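Local coordinates for protein delta toxin (Clostridium perfringens, PDB 2YGT) that is a haemolytic toxin of the aerolysin family that probably forms beta-barrel pores in target cell membranes, and binds zinc, at residues I46-D54 and V277-I288; I170-A178 and L220-V231. All blocks are in the same frame, centred on the assembly; numbering follows the deposited sequence.

Interaction 1: I46-D54 and V277-I288; sequences ITVDASFVD and VKFELDWEKHTI. With ZN (zinc ion), chain B.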
loop_
_atom_site.group_PDB
_atom_site.type_symbol
_atom_site.label_atom_id
_atom_site.label_comp_id
_atom_site.label_asym_id
_atom_site.label_seq_id
_atom_site.Cartn_x
_atom_site.Cartn_y
_atom_site.Cartn_z
ATOM N N ILE A 46 -1.263 10.450 1.599
ATOM C CA ILE A 46 -1.399 9.786 0.313
ATOM C C ILE A 46 -0.806 10.651 -0.791
ATOM O O ILE A 46 -1.028 11.862 -0.838
ATOM C CB ILE A 46 -2.867 9.453 -0.015
ATOM C CG1 ILE A 46 -2.955 8.659 -1.318
ATOM C CG2 ILE A 46 -3.694 10.719 -0.121
ATOM C CD1 ILE A 46 -2.181 7.363 -1.290
ATOM N N THR A 47 -0.038 10.016 -1.666
ATOM C CA THR A 47 0.504 10.674 -2.844
ATOM C C THR A 47 0.211 9.824 -4.068
ATOM O O THR A 47 0.519 8.633 -4.094
ATOM C CB THR A 47 2.022 10.884 -2.732
ATOM O OG1 THR A 47 2.294 11.931 -1.792
ATOM C CG2 THR A 47 2.610 11.263 -4.083
ATOM N N VAL A 48 -0.396 10.435 -5.080
ATOM C CA VAL A 48 -0.664 9.731 -6.326
ATOM C C VAL A 48 0.168 10.296 -7.467
ATOM O O VAL A 48 0.154 11.499 -7.725
ATOM C CB VAL A 48 -2.156 9.776 -6.707
ATOM C CG1 VAL A 48 -2.959 8.875 -5.785
ATOM C CG2 VAL A 48 -2.681 11.207 -6.675
ATOM N N ASP A 49 0.906 9.419 -8.134
ATOM C CA ASP A 49 1.647 9.793 -9.328
ATOM C C ASP A 49 0.926 9.210 -10.529
ATOM O O ASP A 49 0.889 7.994 -10.712
ATOM C CB ASP A 49 3.082 9.264 -9.274
ATOM C CG ASP A 49 3.870 9.829 -8.108
ATOM O OD1 ASP A 49 3.699 11.027 -7.793
ATOM O OD2 ASP A 49 4.668 9.077 -7.509
ATOM N N ALA A 50 0.337 10.076 -11.341
ATOM C CA ALA A 50 -0.339 9.631 -12.549
ATOM C C ALA A 50 0.544 9.833 -13.776
ATOM O O ALA A 50 1.096 10.911 -13.989
ATOM C CB ALA A 50 -1.660 10.364 -12.716
ATOM N N SER A 51 0.681 8.784 -14.578
ATOM C CA SER A 51 1.375 8.893 -15.849
ATOM C C SER A 51 0.389 8.701 -16.987
ATOM O O SER A 51 0.020 7.571 -17.307
ATOM C CB SER A 51 2.497 7.862 -15.950
ATOM O OG SER A 51 3.571 8.205 -15.101
ATOM N N PHE A 52 -0.046 9.810 -17.577
ATOM C CA PHE A 52 -0.952 9.775 -18.718
ATOM C C PHE A 52 -0.175 9.432 -19.982
ATOM O O PHE A 52 0.731 10.163 -20.385
ATOM C CB PHE A 52 -1.651 11.127 -18.899
ATOM C CG PHE A 52 -2.564 11.505 -17.764
ATOM C CD1 PHE A 52 -2.068 12.164 -16.651
ATOM C CD2 PHE A 52 -3.918 11.215 -17.816
ATOM C CE1 PHE A 52 -2.901 12.518 -15.605
ATOM C CE2 PHE A 52 -4.758 11.568 -16.775
ATOM C CZ PHE A 52 -4.248 12.218 -15.665
ATOM N N VAL A 53 -0.524 8.317 -20.610
ATOM C CA VAL A 53 0.132 7.934 -21.849
ATOM C C VAL A 53 -0.697 8.363 -23.050
ATOM O O VAL A 53 -1.889 8.067 -23.126
ATOM C CB VAL A 53 0.375 6.419 -21.924
ATOM C CG1 VAL A 53 1.035 6.061 -23.245
ATOM C CG2 VAL A 53 1.226 5.954 -20.749
ATOM N N ASP A 54 -0.061 9.076 -23.976
ATOM C CA ASP A 54 -0.681 9.413 -25.254
ATOM C C ASP A 54 -0.090 8.555 -26.364
ATOM O O ASP A 54 1.048 8.756 -26.790
ATOM C CB ASP A 54 -0.538 10.904 -25.566
ATOM C CG ASP A 54 -1.567 11.742 -24.842
ATOM O OD1 ASP A 54 -2.304 11.164 -24.021
ATOM O OD2 ASP A 54 -1.643 12.965 -25.091
ATOM N N VAL A 277 -10.047 9.594 0.417
ATOM C CA VAL A 277 -9.707 10.798 -0.331
ATOM C C VAL A 277 -10.124 10.648 -1.790
ATOM O O VAL A 277 -9.868 9.618 -2.411
ATOM C CB VAL A 277 -8.199 11.096 -0.261
ATOM C CG1 VAL A 277 -7.861 12.327 -1.078
ATOM C CG2 VAL A 277 -7.774 11.292 1.183
ATOM N N LYS A 278 -10.769 11.674 -2.336
ATOM C CA LYS A 278 -11.221 11.627 -3.723
ATOM C C LYS A 278 -10.283 12.377 -4.667
ATOM O O LYS A 278 -9.789 13.456 -4.342
ATOM C CB LYS A 278 -12.642 12.182 -3.846
ATOM C CG LYS A 278 -13.711 11.315 -3.202
ATOM C CD LYS A 278 -15.102 11.774 -3.614
ATOM N N PHE A 279 -10.043 11.798 -5.839
ATOM C CA PHE A 279 -9.199 12.429 -6.848
ATOM C C PHE A 279 -9.900 12.449 -8.198
ATOM O O PHE A 279 -10.548 11.478 -8.578
ATOM C CB PHE A 279 -7.866 11.686 -6.981
ATOM C CG PHE A 279 -6.920 11.924 -5.843
ATOM C CD1 PHE A 279 -6.204 13.107 -5.756
ATOM C CD2 PHE A 279 -6.735 10.962 -4.864
ATOM C CE1 PHE A 279 -5.329 13.327 -4.711
ATOM C CE2 PHE A 279 -5.860 11.178 -3.819
ATOM C CZ PHE A 279 -5.157 12.361 -3.742
ATOM N N GLU A 280 -9.775 13.559 -8.918
ATOM C CA GLU A 280 -10.300 13.640 -10.273
ATOM C C GLU A 280 -9.167 13.571 -11.284
ATOM O O GLU A 280 -8.137 14.228 -11.121
ATOM C CB GLU A 280 -11.113 14.918 -10.495
ATOM C CG GLU A 280 -11.762 14.973 -11.878
ATOM C CD GLU A 280 -12.628 16.203 -12.094
ATOM O OE1 GLU A 280 -12.074 17.287 -12.377
ATOM O OE2 GLU A 280 -13.866 16.085 -11.984
ATOM N N LEU A 281 -9.366 12.761 -12.319
ATOM C CA LEU A 281 -8.431 12.686 -13.431
ATOM C C LEU A 281 -8.944 13.497 -14.615
ATOM O O LEU A 281 -10.047 13.266 -15.113
ATOM C CB LEU A 281 -8.202 11.235 -13.861
ATOM C CG LEU A 281 -7.210 10.391 -13.059
ATOM C CD1 LEU A 281 -7.765 10.053 -11.687
ATOM C CD2 LEU A 281 -6.874 9.122 -13.820
ATOM N N ASP A 282 -8.142 14.457 -15.053
ATOM C CA ASP A 282 -8.436 15.177 -16.279
ATOM C C ASP A 282 -7.562 14.593 -17.386
ATOM O O ASP A 282 -6.361 14.850 -17.444
ATOM C CB ASP A 282 -8.183 16.675 -16.100
ATOM C CG ASP A 282 -8.789 17.505 -17.213
ATOM O OD1 ASP A 282 -8.700 17.084 -18.386
ATOM O OD2 ASP A 282 -9.356 18.578 -16.916
ATOM N N TRP A 283 -8.172 13.787 -18.248
ATOM C CA TRP A 283 -7.437 13.081 -19.292
ATOM C C TRP A 283 -7.023 13.997 -20.442
ATOM O O TRP A 283 -6.195 13.622 -21.271
ATOM C CB TRP A 283 -8.260 11.910 -19.830
ATOM C CG TRP A 283 -8.576 10.864 -18.802
ATOM C CD1 TRP A 283 -9.406 10.995 -17.726
ATOM C CD2 TRP A 283 -8.083 9.521 -18.763
ATOM N NE1 TRP A 283 -9.456 9.818 -17.017
ATOM C CE2 TRP A 283 -8.649 8.896 -17.635
ATOM C CE3 TRP A 283 -7.211 8.785 -19.575
ATOM C CZ2 TRP A 283 -8.374 7.574 -17.294
ATOM C CZ3 TRP A 283 -6.940 7.469 -19.236
ATOM C CH2 TRP A 283 -7.518 6.879 -18.108
ATOM N N GLU A 284 -7.603 15.191 -20.499
ATOM C CA GLU A 284 -7.233 16.154 -21.534
ATOM C C GLU A 284 -6.039 16.980 -21.086
ATOM O O GLU A 284 -5.073 17.148 -21.831
ATOM C CB GLU A 284 -8.403 17.076 -21.881
ATOM C CG GLU A 284 -9.374 16.511 -22.910
ATOM C CD GLU A 284 -10.457 17.509 -23.302
ATOM O OE1 GLU A 284 -10.580 18.556 -22.628
ATOM O OE2 GLU A 284 -11.186 17.246 -24.283
ATOM N N LYS A 285 -6.107 17.486 -19.860
ATOM C CA LYS A 285 -5.043 18.323 -19.321
ATOM C C LYS A 285 -3.936 17.498 -18.671
ATOM O O LYS A 285 -2.923 18.047 -18.241
ATOM C CB LYS A 285 -5.610 19.318 -18.305
ATOM C CG LYS A 285 -6.686 20.240 -18.858
ATOM C CD LYS A 285 -7.231 21.155 -17.769
ATOM C CE LYS A 285 -8.419 21.967 -18.269
ATOM N NZ LYS A 285 -9.570 21.094 -18.635
ATOM N N HIS A 286 -4.133 16.184 -18.606
ATOM C CA HIS A 286 -3.174 15.288 -17.959
ATOM C C HIS A 286 -2.902 15.681 -16.509
ATOM O O HIS A 286 -1.749 15.842 -16.109
ATOM C CB HIS A 286 -1.849 15.254 -18.727
ATOM C CG HIS A 286 -2.004 15.016 -20.196
ATOM N ND1 HIS A 286 -1.556 15.912 -21.143
ATOM C CD2 HIS A 286 -2.554 13.988 -20.882
ATOM C CE1 HIS A 286 -1.822 15.444 -22.349
ATOM N NE2 HIS A 286 -2.428 14.278 -22.218
ATOM N N THR A 287 -3.959 15.841 -15.723
ATOM C CA THR A 287 -3.796 16.232 -14.331
ATOM C C THR A 287 -4.561 15.307 -13.400
ATOM O O THR A 287 -5.569 14.711 -13.780
ATOM C CB THR A 287 -4.267 17.684 -14.074
ATOM O OG1 THR A 287 -5.684 17.776 -14.276
ATOM C CG2 THR A 287 -3.548 18.667 -14.996
ATOM N N ILE A 288 -4.061 15.189 -12.178
ATOM C CA ILE A 288 -4.772 14.484 -11.126
ATOM C C ILE A 288 -4.895 15.428 -9.933
ATOM O O ILE A 288 -3.897 15.948 -9.435
ATOM C CB ILE A 288 -4.075 13.148 -10.742
ATOM C CG1 ILE A 288 -5.000 12.296 -9.873
ATOM C CG2 ILE A 288 -2.742 13.402 -10.049
ATOM C CD1 ILE A 288 -4.568 10.850 -9.741
HETATM ZN ZN ZN B . -3.720 12.723 -23.291
#
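Phe52 lays one ring face against the backbone of the turn at His286, whose CA stands 3.6 Å from the centroid of the Phe52 ring. With CG anti to the carbonyl carbon (chi1 -65°), the Phe52 ring reaches across to the turn, and its CZ comes within 3.4 Å of Thr287 O. Its CE2 edge points at a face of the Trp283 indole in an edge-to-face pair, planes 83° apart, while the imidazole of His286 meets the same phenyl ring obliquely. Trp283 NE1 is hydrogen-bonded to Ser242 OG. Strands 46-54 and 277-282 belong to two different sheets, packed face to face as in a beta sandwich; their axes run 10.0 Å apart at 21°, and no hydrogen bond joins them. After 277-282, Asp282 OD1 accepts from Glu284 N in an Asx turn and from Lys285 N in an Asx motif. The chain returns through a G1 beta bulge, His286 and Thr287 both facing Asp282. Further along, Val48 sets CG2 over the centre of the Phe279 ring, 4.0 Å from its centroid, and the same CG2 touches Ile288 CD1 at 3.6 Å. Ile46 CG2 meets the Phe279 ring at its edge. At the other end a zinc ion is held by Asp54 OD1 at 2.2 Å and His286 NE2 at 2.3 Å, the imidazole also stacking on Tyr32.

Interaction 2: I170-A178 and L220-V231; sequences IASWNTEFA and LITGGFSPNFGV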
loop_
_atom_site.group_PDB
_atom_site.type_symbol
_atom_site.label_atom_id
_atom_site.label_comp_id
_atom_site.label_asym_id
_atom_site.label_seq_id
_atom_site.Cartn_x
_atom_site.Cartn_y
_atom_site.Cartn_z
ATOM N N ILE A 170 -12.374 -1.739 -8.595
ATOM C CA ILE A 170 -11.592 -1.583 -7.373
ATOM C C ILE A 170 -10.383 -2.510 -7.267
ATOM O O ILE A 170 -10.437 -3.683 -7.640
ATOM C CB ILE A 170 -12.476 -1.761 -6.114
ATOM C CG1 ILE A 170 -11.679 -1.459 -4.845
ATOM C CG2 ILE A 170 -13.045 -3.169 -6.050
ATOM C CD1 ILE A 170 -12.524 -1.435 -3.588
ATOM N N ALA A 171 -9.286 -1.959 -6.758
ATOM C CA ALA A 171 -8.124 -2.747 -6.378
ATOM C C ALA A 171 -7.877 -2.533 -4.891
ATOM O O ALA A 171 -7.774 -1.395 -4.438
ATOM C CB ALA A 171 -6.912 -2.328 -7.189
ATOM N N SER A 172 -7.791 -3.628 -4.139
ATOM C CA SER A 172 -7.668 -3.561 -2.687
ATOM C C SER A 172 -6.520 -4.418 -2.163
ATOM O O SER A 172 -6.302 -5.532 -2.641
ATOM C CB SER A 172 -8.968 -4.019 -2.036
ATOM O OG SER A 172 -10.073 -3.379 -2.632
ATOM N N TRP A 173 -5.806 -3.906 -1.165
ATOM C CA TRP A 173 -4.701 -4.645 -0.567
ATOM C C TRP A 173 -4.799 -4.679 0.953
ATOM O O TRP A 173 -5.096 -3.672 1.595
ATOM C CB TRP A 173 -3.356 -4.042 -0.976
ATOM C CG TRP A 173 -3.089 -4.074 -2.445
ATOM C CD1 TRP A 173 -2.473 -5.069 -3.146
ATOM C CD2 TRP A 173 -3.424 -3.059 -3.397
ATOM N NE1 TRP A 173 -2.405 -4.737 -4.481
ATOM C CE2 TRP A 173 -2.983 -3.507 -4.660
ATOM C CE3 TRP A 173 -4.055 -1.814 -3.304
ATOM C CZ2 TRP A 173 -3.155 -2.757 -5.819
ATOM C CZ3 TRP A 173 -4.224 -1.070 -4.459
ATOM C CH2 TRP A 173 -3.776 -1.543 -5.699
ATOM N N ASN A 174 -4.553 -5.855 1.516
ATOM C CA ASN A 174 -4.425 -6.015 2.957
ATOM C C ASN A 174 -2.979 -6.314 3.310
ATOM O O ASN A 174 -2.403 -7.299 2.844
ATOM C CB ASN A 174 -5.316 -7.148 3.467
ATOM C CG ASN A 174 -6.744 -6.702 3.716
ATOM O OD1 ASN A 174 -7.039 -5.506 3.736
ATOM N ND2 ASN A 174 -7.638 -7.664 3.918
ATOM N N THR A 175 -2.388 -5.448 4.123
ATOM C CA THR A 175 -1.070 -5.707 4.679
ATOM C C THR A 175 -1.221 -6.021 6.165
ATOM O O THR A 175 -1.394 -5.124 6.993
ATOM C CB THR A 175 -0.121 -4.525 4.457
ATOM O OG1 THR A 175 -0.021 -4.269 3.052
ATOM C CG2 THR A 175 1.255 -4.838 5.008
ATOM N N GLU A 176 -1.161 -7.310 6.485
ATOM C CA GLU A 176 -1.455 -7.793 7.827
ATOM C C GLU A 176 -0.253 -8.485 8.458
ATOM O O GLU A 176 0.530 -9.143 7.771
ATOM C CB GLU A 176 -2.639 -8.759 7.772
ATOM C CG GLU A 176 -3.152 -9.208 9.129
ATOM C CD GLU A 176 -4.381 -10.092 9.015
ATOM O OE1 GLU A 176 -5.062 -10.034 7.967
ATOM O OE2 GLU A 176 -4.666 -10.844 9.970
ATOM N N PHE A 177 -0.117 -8.336 9.772
ATOM C CA PHE A 177 0.986 -8.955 10.497
ATOM C C PHE A 177 0.986 -10.464 10.274
ATOM O O PHE A 177 -0.065 -11.105 10.276
ATOM C CB PHE A 177 0.921 -8.632 11.998
ATOM C CG PHE A 177 2.124 -9.111 12.767
ATOM C CD1 PHE A 177 2.157 -10.387 13.305
ATOM C CD2 PHE A 177 3.231 -8.293 12.935
ATOM C CE1 PHE A 177 3.268 -10.837 13.995
ATOM C CE2 PHE A 177 4.342 -8.737 13.629
ATOM C CZ PHE A 177 4.358 -10.013 14.160
ATOM N N ALA A 178 2.172 -11.027 10.080
ATOM C CA ALA A 178 2.291 -12.448 9.797
ATOM C C ALA A 178 2.819 -13.218 11.002
ATOM O O ALA A 178 2.082 -13.979 11.629
ATOM C CB ALA A 178 3.181 -12.681 8.576
ATOM N N LEU A 220 6.728 -1.171 10.676
ATOM C CA LEU A 220 5.290 -0.987 10.528
ATOM C C LEU A 220 4.613 -0.823 11.888
ATOM O O LEU A 220 3.507 -0.289 11.978
ATOM C CB LEU A 220 4.671 -2.156 9.759
ATOM C CG LEU A 220 4.641 -2.012 8.235
ATOM C CD1 LEU A 220 6.042 -1.791 7.670
ATOM C CD2 LEU A 220 3.978 -3.220 7.591
ATOM N N ILE A 221 5.279 -1.283 12.942
ATOM C CA ILE A 221 4.736 -1.177 14.291
ATOM C C ILE A 221 5.283 0.040 15.037
ATOM O O ILE A 221 4.547 0.717 15.756
ATOM C CB ILE A 221 5.001 -2.456 15.117
ATOM C CG1 ILE A 221 4.137 -3.609 14.604
ATOM C CG2 ILE A 221 4.730 -2.210 16.591
ATOM C CD1 ILE A 221 4.406 -4.933 15.290
ATOM N N THR A 222 6.570 0.321 14.862
ATOM C CA THR A 222 7.200 1.436 15.564
ATOM C C THR A 222 6.920 2.781 14.894
ATOM O O THR A 222 6.796 3.803 15.571
ATOM C CB THR A 222 8.729 1.245 15.695
ATOM O OG1 THR A 222 9.308 1.053 14.397
ATOM C CG2 THR A 222 9.054 0.042 16.581
ATOM N N GLY A 223 6.826 2.782 13.568
ATOM C CA GLY A 223 6.613 4.009 12.822
ATOM C C GLY A 223 5.290 4.044 12.079
ATOM O O GLY A 223 4.428 4.879 12.360
ATOM N N GLY A 224 5.132 3.132 11.125
ATOM C CA GLY A 224 3.932 3.073 10.312
ATOM C C GLY A 224 4.183 2.379 8.986
ATOM O O GLY A 224 5.310 1.975 8.687
ATOM N N PHE A 225 3.130 2.243 8.188
ATOM C CA PHE A 225 3.225 1.565 6.903
ATOM C C PHE A 225 3.407 2.568 5.765
ATOM O O PHE A 225 2.678 3.557 5.671
ATOM C CB PHE A 225 1.983 0.695 6.674
ATOM C CG PHE A 225 2.033 -0.123 5.411
ATOM C CD1 PHE A 225 3.217 -0.705 4.993
ATOM C CD2 PHE A 225 0.888 -0.327 4.658
ATOM C CE1 PHE A 225 3.266 -1.460 3.837
ATOM C CE2 PHE A 225 0.927 -1.084 3.504
ATOM C CZ PHE A 225 2.119 -1.653 3.092
ATOM N N SER A 226 4.400 2.315 4.916
ATOM C CA SER A 226 4.639 3.146 3.737
ATOM C C SER A 226 4.377 2.374 2.449
ATOM O O SER A 226 5.307 2.025 1.727
ATOM C CB SER A 226 6.068 3.690 3.733
ATOM O OG SER A 226 6.175 4.840 4.546
ATOM N N PRO A 227 3.096 2.125 2.145
ATOM C CA PRO A 227 2.766 1.319 0.966
ATOM C C PRO A 227 3.093 2.019 -0.351
ATOM O O PRO A 227 3.109 3.247 -0.436
ATOM C CB PRO A 227 1.253 1.130 1.084
ATOM C CG PRO A 227 0.784 2.295 1.877
ATOM C CD PRO A 227 1.902 2.695 2.793
ATOM N N ASN A 228 3.366 1.217 -1.371
ATOM C CA ASN A 228 3.471 1.701 -2.736
ATOM C C ASN A 228 2.759 0.702 -3.626
ATOM O O ASN A 228 3.272 -0.387 -3.874
ATOM C CB ASN A 228 4.936 1.854 -3.151
ATOM C CG ASN A 228 5.105 2.596 -4.475
ATOM O OD1 ASN A 228 6.191 2.601 -5.055
ATOM N ND2 ASN A 228 4.035 3.226 -4.952
ATOM N N PHE A 229 1.560 1.056 -4.072
ATOM C CA PHE A 229 0.773 0.164 -4.915
ATOM C C PHE A 229 0.528 0.810 -6.277
ATOM O O PHE A 229 0.767 2.005 -6.457
ATOM C CB PHE A 229 -0.553 -0.192 -4.239
ATOM C CG PHE A 229 -0.396 -0.812 -2.872
ATOM C CD1 PHE A 229 0.638 -1.697 -2.609
ATOM C CD2 PHE A 229 -1.297 -0.528 -1.857
ATOM C CE1 PHE A 229 0.780 -2.272 -1.357
ATOM C CE2 PHE A 229 -1.162 -1.106 -0.603
ATOM C CZ PHE A 229 -0.126 -1.976 -0.352
ATOM N N GLY A 230 0.053 0.026 -7.240
ATOM C CA GLY A 230 -0.150 0.551 -8.579
ATOM C C GLY A 230 -1.346 0.022 -9.347
ATOM O O GLY A 230 -1.698 -1.152 -9.249
ATOM N N VAL A 231 -1.970 0.900 -10.128
ATOM C CA VAL A 231 -3.068 0.501 -11.001
ATOM C C VAL A 231 -2.889 1.055 -12.409
ATOM O O VAL A 231 -2.130 1.997 -12.632
ATOM C CB VAL A 231 -4.436 0.988 -10.476
ATOM C CG1 VAL A 231 -4.682 0.513 -9.046
ATOM C CG2 VAL A 231 -4.532 2.502 -10.585
#
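Strand 170-177 runs nearly antiparallel to strand 228-231, at 159° with 8.9 Å between axes, and no hydrogen bond crosses the gap: the two strands belong to different, facing sheets, joined by side chains. Trp173 and Phe229 slide past each other from opposite directions and stack face to face, the centroids of the phenyl ring and of the five-membered ring of the indole 4.3 Å apart, with planes at 27°. Phe229 CB continues the overlap, lying 3.7 Å from the centroid of the Trp173 six-membered ring and 9° off its normal. Pro227 CB covers the other face of the phenyl ring, which is thus sandwiched between proline and indole. Trp173 NE1 donates a hydrogen bond to Pro113 O. Val231 CG1 approaches the indole at its edge, 4.0 Å from Trp173 CH2, and also touches Ala171 CB. Thr175 places CG2 anti to its backbone nitrogen, over one face of the Phe225 ring; Pro227 N lies over the opposite face. The hydroxyl of Thr175 is hydrogen-bonded to that of Thr161, and OG1 also lies 3.4 Å from Phe225 CE2. From the short helix ending at Thr222, Ile221 CD1 meets the Phe177 ring obliquely at CE2, 4.2 Å away. Such interleaved aromatic and aliphatic side chains between hydrogen-bonded sheets are the core of a beta sandwich, here in the elongated, strand-rich body of an aerolysin-family toxin.

Neither contact has a hydrogen bond across it; interaction 1 is also bridged by zinc. Both join the same facing sheets: strands 45-54 and 224-235 belong to the seven-stranded one, strands 170-177 and 263-282 to the eight-stranded one. Their centres are 22 Å apart and their nearest atoms about 6 Å, without touching. Interaction 2 lies about 4 Å from the chain centre, interaction 1 about 18 Å, and 170-178 and 220-231 are nested within the loop closed by interaction 1. The Ala171 side chain is about 8 Å from a different zinc ion and 5 Å from that of Asp166, Val231 about 7 Å from that of Asp110; these aspartates are ligands of a second zinc site, its metal not bound to this chain here.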